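Local coordinates for putative ferritin-like diiron-carboxylate protein TM1526 (Thermotoga maritima, PDB 1VJX) that is of unknown function but probably binds a pair of metal ions in a ferritin-like helical bundle and may act as an oxidoreductase, at residues V21-E26 / I61-S66; F32-S37 / E50-E55. All coordinates share one frame; numbering follows the deposited sequence.

Interaction 1 (V21-E26 / I61-S66); sequences VAIRLE and IFRKMS
I23 and F62 carry most of this contact between antiparallel helices 15-36 and 43-68. Their side chains run past each other in opposite directions, and I23 CG1 packs on F62 CB at 3.5 Å. The end of I23 comes nearer the partner helix, with CD1 3.9 Å from R63 CA and 4.0 Å from S66 OG. Its other branch, CG2, sits anti to the backbone N and meets R63 CG at 4.0 Å. R63 crosses I23 at about a right angle, and its NH1 forms a salt bridge with E27.

The F62 ring points into the bundle. A22 CB sits over one face, toward the rim, in a CH-pi contact 4.1 Å from the ring centroid. E26 CG comes to the ring edge, 3.7 Å from F62 CE2. The E26 chain then bends at chi2, and its OE1 is hydrogen-bonded to H58 ND1. Y119 and I138 add further packing on F62 from the other two long helices.

What meets across the helices is chiefly carbon on carbon, with one CH-pi contact. The carboxylate of E26 faces the interior of the ferritin-like four-helix bundle, near E55 and E142, consistent with a diiron-carboxylate site.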
loop_
_atom_site.group_PDB
_atom_site.type_symbol
_atom_site.label_atom_id
_atom_site.label_comp_id
_atom_site.label_asym_id
_atom_site.label_seq_id
_atom_site.Cartn_x
_atom_site.Cartn_y
_atom_site.Cartn_z
ATOM N N VAL A 21 -0.263 9.845 4.049
ATOM C CA VAL A 21 -0.263 9.321 2.704
ATOM C C VAL A 21 -0.270 7.790 2.788
ATOM O O VAL A 21 -1.076 7.163 2.133
ATOM C CB VAL A 21 0.931 9.881 1.893
ATOM C CG1 VAL A 21 1.171 9.057 0.652
ATOM C CG2 VAL A 21 0.686 11.333 1.493
ATOM N N ALA A 22 0.569 7.232 3.660
ATOM C CA ALA A 22 0.730 5.780 3.808
ATOM C C ALA A 22 -0.503 5.123 4.370
ATOM O O ALA A 22 -0.875 4.017 3.978
ATOM C CB ALA A 22 1.932 5.466 4.690
ATOM N N ILE A 23 -1.181 5.841 5.262
ATOM C CA ILE A 23 -2.396 5.321 5.829
ATOM C C ILE A 23 -3.400 5.156 4.704
ATOM O O ILE A 23 -4.091 4.143 4.628
ATOM C CB ILE A 23 -2.897 6.244 6.874
ATOM C CG1 ILE A 23 -2.002 6.183 8.113
ATOM C CG2 ILE A 23 -4.379 5.937 7.263
ATOM C CD1 ILE A 23 -2.334 7.319 9.124
ATOM N N ARG A 24 -3.485 6.147 3.821
ATOM C CA ARG A 24 -4.525 6.121 2.798
ATOM C C ARG A 24 -4.263 5.043 1.728
ATOM O O ARG A 24 -5.213 4.406 1.269
ATOM C CB ARG A 24 -4.722 7.493 2.188
ATOM C CG ARG A 24 -5.401 8.390 3.075
ATOM C CD ARG A 24 -5.252 9.853 2.741
ATOM N NE ARG A 24 -5.786 10.730 3.814
ATOM C CZ ARG A 24 -6.687 11.725 3.641
ATOM N NH1 ARG A 24 -7.223 11.983 2.449
ATOM N NH2 ARG A 24 -7.065 12.464 4.685
ATOM N N LEU A 25 -2.984 4.816 1.405
ATOM C CA LEU A 25 -2.591 3.818 0.447
ATOM C C LEU A 25 -2.978 2.422 0.956
ATOM O O LEU A 25 -3.516 1.630 0.190
ATOM C CB LEU A 25 -1.089 3.910 0.104
ATOM C CG LEU A 25 -0.621 5.192 -0.625
ATOM C CD1 LEU A 25 0.885 5.154 -0.948
ATOM C CD2 LEU A 25 -1.408 5.473 -1.892
ATOM N N GLU A 26 -2.775 2.161 2.254
ATOM C CA GLU A 26 -3.152 0.877 2.859
ATOM C C GLU A 26 -4.669 0.706 2.958
ATOM O O GLU A 26 -5.191 -0.379 2.730
ATOM C CB GLU A 26 -2.509 0.711 4.231
ATOM C CG GLU A 26 -0.992 0.605 4.185
ATOM C CD GLU A 26 -0.451 -0.720 3.662
ATOM O OE1 GLU A 26 -1.244 -1.643 3.415
ATOM O OE2 GLU A 26 0.802 -0.843 3.524
ATOM N N ILE A 61 -1.724 -0.087 11.758
ATOM C CA ILE A 61 -0.406 0.084 12.379
ATOM C C ILE A 61 0.070 1.499 12.129
ATOM O O ILE A 61 0.544 2.170 13.050
ATOM C CB ILE A 61 0.587 -0.981 11.870
ATOM C CG1 ILE A 61 0.282 -2.312 12.548
ATOM C CG2 ILE A 61 2.057 -0.540 12.091
ATOM C CD1 ILE A 61 0.885 -3.471 11.852
ATOM N N PHE A 62 -0.051 1.923 10.866
ATOM C CA PHE A 62 0.234 3.302 10.477
ATOM C C PHE A 62 -0.643 4.349 11.214
ATOM O O PHE A 62 -0.175 5.445 11.489
ATOM C CB PHE A 62 0.075 3.480 8.959
ATOM C CG PHE A 62 1.181 2.910 8.151
ATOM C CD1 PHE A 62 2.494 2.887 8.619
ATOM C CD2 PHE A 62 0.915 2.424 6.860
ATOM C CE1 PHE A 62 3.515 2.345 7.827
ATOM C CE2 PHE A 62 1.907 1.907 6.063
ATOM C CZ PHE A 62 3.218 1.843 6.533
ATOM N N ARG A 63 -1.905 4.044 11.480
ATOM C CA ARG A 63 -2.769 5.022 12.216
ATOM C C ARG A 63 -2.251 5.149 13.661
ATOM O O ARG A 63 -2.074 6.238 14.171
ATOM C CB ARG A 63 -4.238 4.605 12.276
ATOM C CG ARG A 63 -4.999 4.681 10.964
ATOM C CD ARG A 63 -6.550 4.752 11.143
ATOM N NE ARG A 63 -7.101 3.431 11.425
ATOM C CZ ARG A 63 -7.445 2.539 10.491
ATOM N NH1 ARG A 63 -7.359 2.834 9.205
ATOM N NH2 ARG A 63 -7.911 1.346 10.843
ATOM N N LYS A 64 -1.990 4.025 14.312
ATOM C CA LYS A 64 -1.482 4.046 15.676
ATOM C C LYS A 64 -0.185 4.851 15.721
ATOM O O LYS A 64 0.093 5.564 16.658
ATOM C CB LYS A 64 -1.241 2.610 16.136
ATOM C CG LYS A 64 -1.171 2.419 17.623
ATOM C CD LYS A 64 -0.505 1.055 17.966
ATOM C CE LYS A 64 -0.376 0.853 19.479
ATOM N NZ LYS A 64 -0.882 -0.507 19.867
HETATM N N MSE A 65 0.597 4.723 14.669
HETATM C CA MSE A 65 1.949 5.301 14.613
HETATM C C MSE A 65 1.858 6.812 14.519
HETATM O O MSE A 65 2.545 7.535 15.272
HETATM C CB MSE A 65 2.715 4.746 13.428
HETATM C CG MSE A 65 4.103 5.250 13.361
HETATM SE SE MSE A 65 5.254 4.306 12.010
HETATM C CE MSE A 65 5.365 2.350 12.719
ATOM N N SER A 66 0.977 7.294 13.639
ATOM C CA SER A 66 0.840 8.735 13.475
ATOM C C SER A 66 0.281 9.428 14.731
ATOM O O SER A 66 0.500 10.619 14.952
ATOM C CB SER A 66 0.009 9.056 12.237
ATOM O OG SER A 66 -1.355 9.168 12.511
#

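Interaction 2 (F32-S37 / E50-E55); sequences FYRELS and ELADQE
Y33 sets one ring face against L51 and the ring edge against E55, while its CB rests on A52. The contact joins two antiparallel neighbouring helices of the ferritin-like four-helix bundle, 15-36 and 43-68, near the turn that links them. The local axes come within 8.0 Å. L51 CB sits over the ring face, offset toward the rim, in a CH-pi contact 4.1 Å from the centroid. L51 CB is 3.7 Å from Y33 CD2. E55 approaches differently. Its CG lies in the ring plane at the edge, 3.9 Å from Y33 CD2, and its carboxylate is turned 69° from the ring. Y33 CG stands anti to the carbonyl carbon (chi1 -65°), which swings the ring toward L51 and E55 and keeps CB on A52. There Y33 CB meets A52 CB at 3.9 Å.

A52 also packs on R34, with its CB 3.8 Å from R34 N. In one conformer of R34, A52 CB faces the guanidinium plane. A second conformer exists, so neither this nor the 4.3 Å from R34 NH2 to D53 OD1 is firm. D53 OD1 forms a salt bridge with R56. L149 touches both Y33 and L51 from helix 129-156.

With an alanine in place of Y33 the ring is gone, which would probably open a gap beside L51 CB and leave the stem of E55 freer to turn. The small A52 lets the helices come close, and the tyrosine fills the inner side. The contact thus holds by apolar and CH-pi packing, with the charged ends of R34 and D53 on the outer side and the carboxylate of E55 turned inward.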
loop_
_atom_site.group_PDB
_atom_site.type_symbol
_atom_site.label_atom_id
_atom_site.label_comp_id
_atom_site.label_asym_id
_atom_site.label_seq_id
_atom_site.Cartn_x
_atom_site.Cartn_y
_atom_site.Cartn_z
ATOM N N PHE A 32 -9.576 -1.857 -2.745
ATOM C CA PHE A 32 -9.234 -2.378 -4.069
ATOM C C PHE A 32 -9.294 -3.915 -4.054
ATOM O O PHE A 32 -10.111 -4.509 -4.758
ATOM C CB PHE A 32 -7.852 -1.869 -4.439
ATOM C CG PHE A 32 -7.410 -2.192 -5.839
ATOM C CD1 PHE A 32 -8.131 -1.747 -6.938
ATOM C CD2 PHE A 32 -6.224 -2.876 -6.051
ATOM C CE1 PHE A 32 -7.687 -2.033 -8.234
ATOM C CE2 PHE A 32 -5.778 -3.154 -7.328
ATOM C CZ PHE A 32 -6.506 -2.736 -8.420
ATOM N N TYR A 33 -8.485 -4.543 -3.198
ATOM C CA TYR A 33 -8.344 -6.008 -3.212
ATOM C C TYR A 33 -9.654 -6.717 -2.832
ATOM O O TYR A 33 -9.984 -7.770 -3.404
ATOM C CB TYR A 33 -7.164 -6.479 -2.345
ATOM C CG TYR A 33 -5.788 -6.045 -2.838
ATOM C CD1 TYR A 33 -5.395 -6.249 -4.160
ATOM C CD2 TYR A 33 -4.861 -5.475 -1.961
ATOM C CE1 TYR A 33 -4.137 -5.867 -4.602
ATOM C CE2 TYR A 33 -3.600 -5.093 -2.383
ATOM C CZ TYR A 33 -3.235 -5.284 -3.706
ATOM O OH TYR A 33 -1.970 -4.907 -4.133
ATOM N N ARG A 34 -10.400 -6.124 -1.909
ATOM C CA ARG A 34 -11.664 -6.691 -1.485
ATOM C C ARG A 34 -12.705 -6.571 -2.621
ATOM O O ARG A 34 -13.408 -7.533 -2.918
ATOM C CB ARG A 34 -12.149 -6.029 -0.181
ATOM C CG ARG A 34 -12.980 -6.952 0.688
ATOM C CD ARG A 34 -13.506 -6.324 1.963
ATOM N NE ARG A 34 -12.497 -6.156 3.015
ATOM C CZ ARG A 34 -12.023 -7.133 3.775
ATOM N NH1 ARG A 34 -12.413 -8.394 3.574
ATOM N NH2 ARG A 34 -11.131 -6.857 4.722
ATOM N N GLU A 35 -12.776 -5.399 -3.253
ATOM C CA GLU A 35 -13.613 -5.184 -4.441
ATOM C C GLU A 35 -13.175 -6.055 -5.636
ATOM O O GLU A 35 -14.021 -6.567 -6.362
ATOM C CB GLU A 35 -13.628 -3.698 -4.847
ATOM C CG GLU A 35 -14.482 -2.811 -3.925
ATOM C CD GLU A 35 -14.319 -1.294 -4.149
ATOM O OE1 GLU A 35 -13.186 -0.757 -4.049
ATOM O OE2 GLU A 35 -15.335 -0.623 -4.403
ATOM N N LEU A 36 -11.867 -6.228 -5.841
ATOM C CA LEU A 36 -11.385 -7.090 -6.921
ATOM C C LEU A 36 -11.858 -8.524 -6.733
ATOM O O LEU A 36 -12.119 -9.244 -7.723
ATOM C CB LEU A 36 -9.856 -7.099 -7.007
ATOM C CG LEU A 36 -9.091 -5.933 -7.635
ATOM C CD1 LEU A 36 -7.624 -6.325 -7.668
ATOM C CD2 LEU A 36 -9.572 -5.602 -9.034
ATOM N N SER A 37 -11.959 -8.945 -5.468
ATOM C CA SER A 37 -12.347 -10.314 -5.153
ATOM C C SER A 37 -13.771 -10.626 -5.615
ATOM O O SER A 37 -14.173 -11.778 -5.675
ATOM C CB SER A 37 -12.204 -10.571 -3.659
ATOM O OG SER A 37 -13.294 -10.033 -2.943
ATOM N N GLU A 50 -7.111 -12.102 1.238
ATOM C CA GLU A 50 -5.981 -12.128 2.158
ATOM C C GLU A 50 -5.229 -10.819 2.053
ATOM O O GLU A 50 -4.942 -10.192 3.063
ATOM C CB GLU A 50 -5.045 -13.307 1.882
ATOM C CG GLU A 50 -5.406 -14.534 2.707
ATOM C CD GLU A 50 -4.997 -15.859 2.043
ATOM O OE1 GLU A 50 -4.001 -15.848 1.259
ATOM O OE2 GLU A 50 -5.666 -16.905 2.314
ATOM N N LEU A 51 -4.925 -10.424 0.817
ATOM C CA LEU A 51 -4.222 -9.181 0.542
ATOM C C LEU A 51 -4.957 -8.011 1.174
ATOM O O LEU A 51 -4.329 -7.165 1.778
ATOM C CB LEU A 51 -4.016 -8.982 -0.974
ATOM C CG LEU A 51 -3.086 -9.980 -1.683
ATOM C CD1 LEU A 51 -2.901 -9.657 -3.156
ATOM C CD2 LEU A 51 -1.745 -9.995 -1.031
ATOM N N ALA A 52 -6.288 -8.009 1.077
ATOM C CA ALA A 52 -7.144 -6.976 1.690
ATOM C C ALA A 52 -7.042 -6.938 3.221
ATOM O O ALA A 52 -6.912 -5.869 3.784
ATOM C CB ALA A 52 -8.596 -7.152 1.259
ATOM N N ASP A 53 -7.088 -8.094 3.882
ATOM C CA ASP A 53 -6.949 -8.173 5.332
ATOM C C ASP A 53 -5.564 -7.723 5.754
ATOM O O ASP A 53 -5.413 -7.047 6.748
ATOM C CB ASP A 53 -7.177 -9.603 5.823
ATOM C CG ASP A 53 -7.702 -9.668 7.277
ATOM O OD1 ASP A 53 -8.834 -9.163 7.557
ATOM O OD2 ASP A 53 -7.055 -10.220 8.205
ATOM N N GLN A 54 -4.542 -8.108 4.992
ATOM C CA GLN A 54 -3.166 -7.682 5.291
ATOM C C GLN A 54 -3.005 -6.180 5.220
ATOM O O GLN A 54 -2.394 -5.570 6.109
ATOM C CB GLN A 54 -2.171 -8.381 4.337
ATOM C CG GLN A 54 -2.041 -9.861 4.676
ATOM C CD GLN A 54 -1.396 -10.697 3.600
ATOM O OE1 GLN A 54 -0.621 -10.197 2.781
ATOM N NE2 GLN A 54 -1.697 -11.980 3.609
ATOM N N GLU A 55 -3.541 -5.589 4.148
ATOM C CA GLU A 55 -3.538 -4.127 3.978
ATOM C C GLU A 55 -4.261 -3.418 5.117
ATOM O O GLU A 55 -3.811 -2.367 5.583
ATOM C CB GLU A 55 -4.209 -3.718 2.678
ATOM C CG GLU A 55 -3.535 -4.178 1.414
ATOM C CD GLU A 55 -2.196 -3.514 1.159
ATOM O OE1 GLU A 55 -1.183 -4.039 1.652
ATOM O OE2 GLU A 55 -2.164 -2.489 0.437
#

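Interactions 1 and 2 join the same two antiparallel helices, 15-36 and 43-68, with centres about 16 Å apart. Interaction 2 is nested inside the loop that interaction 1 closes. The roles are swapped between them: helix 43-68 gives the ring in interaction 1 and helix 15-36 gives it in interaction 2. In each, a glutamate stem on the partner helix meets the ring edge. These glutamates converge between the contacts, with E26 OE1 3.0 Å from E55 OE1. E142 lies close to both. H58 is hydrogen-bonded to E26, and H145 touches E55. E55-H58 and E142-H145 each fit the ExxH pattern, consistent with a rubrerythrin-like diiron site, which the two contacts would flank.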